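Local coordinates for citrate lyase (Yersinia pestis, PDB 3QLL), which is a putative citrate lyase beta subunit, similar to CitE, that probably binds magnesium and probably acts as a lyase, at residues Gln44-Trp48 with Ile264-Thr269. Residues are numbered along the deposited sequence; the frame is centred on the assembly and turned at random.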
loop_
_atom_site.group_PDB
_atom_site.type_symbol
_atom_site.label_atom_id
_atom_site.label_comp_id
_atom_site.label_asym_id
_atom_site.label_seq_id
_atom_site.Cartn_x
_atom_site.Cartn_y
_atom_site.Cartn_z
ATOM N N GLN A 44 18.415 2.144 -19.638
ATOM C CA GLN A 44 19.866 2.106 -19.546
ATOM C C GLN A 44 20.429 3.108 -18.537
ATOM O O GLN A 44 21.490 2.872 -17.968
ATOM C CB GLN A 44 20.472 2.328 -20.919
ATOM C CG GLN A 44 20.492 1.053 -21.726
ATOM C CD GLN A 44 20.509 1.332 -23.223
ATOM O OE1 GLN A 44 20.579 2.488 -23.654
ATOM N NE2 GLN A 44 20.405 0.270 -24.024
ATOM N N THR A 45 19.752 4.241 -18.377
ATOM C CA THR A 45 20.204 5.311 -17.480
ATOM C C THR A 45 20.162 4.875 -16.005
ATOM O O THR A 45 19.262 4.110 -15.588
ATOM C CB THR A 45 19.353 6.603 -17.634
ATOM O OG1 THR A 45 18.111 6.481 -16.945
ATOM C CG2 THR A 45 19.159 6.952 -19.119
ATOM N N ARG A 46 21.130 5.340 -15.222
ATOM C CA ARG A 46 21.258 4.958 -13.817
ATOM C C ARG A 46 21.219 6.213 -12.941
ATOM O O ARG A 46 20.686 6.180 -11.823
ATOM C CB ARG A 46 22.569 4.205 -13.562
ATOM C CG ARG A 46 22.761 2.959 -14.387
ATOM C CD ARG A 46 24.218 2.622 -14.585
ATOM N NE ARG A 46 24.947 3.724 -15.212
ATOM C CZ ARG A 46 26.271 3.749 -15.392
ATOM N NH1 ARG A 46 27.025 2.723 -14.988
ATOM N NH2 ARG A 46 26.841 4.802 -15.974
ATOM N N SER A 47 21.853 7.283 -13.426
ATOM C CA SER A 47 21.987 8.532 -12.674
ATOM C C SER A 47 21.371 9.735 -13.390
ATOM O O SER A 47 21.667 10.000 -14.544
ATOM C CB SER A 47 23.473 8.828 -12.375
ATOM O OG SER A 47 24.292 8.558 -13.499
ATOM N N TRP A 48 20.543 10.466 -12.680
ATOM C CA TRP A 48 19.984 11.713 -13.177
ATOM C C TRP A 48 20.401 12.870 -12.283
ATOM O O TRP A 48 20.014 12.928 -11.116
ATOM C CB TRP A 48 18.451 11.632 -13.239
ATOM C CG TRP A 48 17.962 10.646 -14.244
ATOM C CD1 TRP A 48 18.193 9.296 -14.248
ATOM C CD2 TRP A 48 17.123 10.909 -15.368
ATOM N NE1 TRP A 48 17.571 8.711 -15.309
ATOM C CE2 TRP A 48 16.887 9.667 -16.010
ATOM C CE3 TRP A 48 16.526 12.064 -15.886
ATOM C CZ2 TRP A 48 16.105 9.550 -17.164
ATOM C CZ3 TRP A 48 15.752 11.953 -17.039
ATOM C CH2 TRP A 48 15.543 10.705 -17.663
ATOM N N ILE A 264 26.057 6.063 -7.278
ATOM C CA ILE A 264 24.803 5.653 -7.875
ATOM C C ILE A 264 25.076 4.801 -9.132
ATOM O O ILE A 264 24.438 3.759 -9.349
ATOM C CB ILE A 264 23.929 6.861 -8.235
ATOM C CG1 ILE A 264 23.363 7.518 -6.968
ATOM C CG2 ILE A 264 22.827 6.445 -9.189
ATOM C CD1 ILE A 264 22.671 8.878 -7.221
ATOM N N ASN A 265 26.005 5.251 -9.972
ATOM C CA ASN A 265 26.389 4.491 -11.154
ATOM C C ASN A 265 26.840 3.077 -10.873
ATOM O O ASN A 265 26.337 2.113 -11.456
ATOM C CB ASN A 265 27.477 5.230 -11.932
ATOM C CG ASN A 265 26.910 6.389 -12.716
ATOM O OD1 ASN A 265 25.697 6.479 -12.887
ATOM N ND2 ASN A 265 27.770 7.255 -13.226
ATOM N N THR A 266 27.757 2.963 -9.932
ATOM C CA THR A 266 28.321 1.681 -9.563
ATOM C C THR A 266 27.281 0.698 -9.059
ATOM O O THR A 266 27.262 -0.452 -9.495
ATOM C CB THR A 266 29.409 1.842 -8.491
ATOM O OG1 THR A 266 30.403 2.754 -8.964
ATOM C CG2 THR A 266 30.028 0.497 -8.174
ATOM N N LEU A 267 26.422 1.164 -8.151
ATOM C CA LEU A 267 25.433 0.310 -7.484
ATOM C C LEU A 267 24.306 -0.176 -8.432
ATOM O O LEU A 267 23.693 -1.219 -8.198
ATOM C CB LEU A 267 24.837 1.024 -6.246
ATOM C CG LEU A 267 25.816 1.189 -5.058
ATOM C CD1 LEU A 267 25.187 1.912 -3.869
ATOM C CD2 LEU A 267 26.358 -0.147 -4.605
ATOM N N PHE A 268 24.072 0.576 -9.504
ATOM C CA PHE A 268 23.092 0.223 -10.533
ATOM C C PHE A 268 23.787 -0.457 -11.738
ATOM O O PHE A 268 23.203 -0.574 -12.823
ATOM C CB PHE A 268 22.315 1.451 -10.996
ATOM C CG PHE A 268 21.131 1.803 -10.134
ATOM C CD1 PHE A 268 20.032 0.947 -10.032
ATOM C CD2 PHE A 268 21.073 3.018 -9.504
ATOM C CE1 PHE A 268 18.896 1.315 -9.274
ATOM C CE2 PHE A 268 19.962 3.394 -8.749
ATOM C CZ PHE A 268 18.871 2.550 -8.637
ATOM N N THR A 269 25.027 -0.898 -11.547
ATOM C CA THR A 269 25.750 -1.574 -12.600
ATOM C C THR A 269 25.753 -3.061 -12.282
ATOM O O THR A 269 26.119 -3.469 -11.180
ATOM C CB THR A 269 27.195 -1.044 -12.741
ATOM O OG1 THR A 269 27.145 0.331 -13.138
ATOM C CG2 THR A 269 27.934 -1.782 -13.816
#
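Two groups grip the hydroxyl of S47: its OG gives a hydrogen bond to N265 OD1, 2.6 Å away, and takes another from the backbone N of D68. With OG tucked between its own backbone N and carbonyl carbon (chi1 42°), S47 reaches the amide oxygen from a little outside the carbonyl plane, at a C=O...O angle of 129°. The same amide covers one face of the R46 guanidinium. The two planes are only 13° apart and stack, N265 CG sitting 3.6 Å from R46 NH2 and OD1 offset toward the rim of the cationic group, although the two side chains as a whole cross at about a right angle.

In its own plane the guanidinium has a different neighbour: NH1 donates to T269 OG1 over 3.0 Å in a clearly bent bond. T269 OG1 in turn gives its proton to N265 O, 2.6 Å away, approaching from above that carbonyl plane and linking the arginine through the threonine hydroxyl to the last turn of the helix. R46 NE also forms a salt bridge with D68; together these contacts fix the rotation of the guanidinium.

The side chains of R46 and F268 run antiparallel alongside each other, R46 CG 3.7 Å from F268 CB. On the helix, I264 CG2 sits 3.4 Å from R46 O and beside S47 CB.

Backbone hydrogen bonds pair R46 with K253 and S47 with V69, placing this corner between strands 252-255 and 69-73. Helix 261-267, which follows the eighth strand, thus packs against the start of the first strand where the barrel closes, an arrangement belonging to the TIM-barrel fold of the HpcH/HpaI aldolase/citrate lyase family.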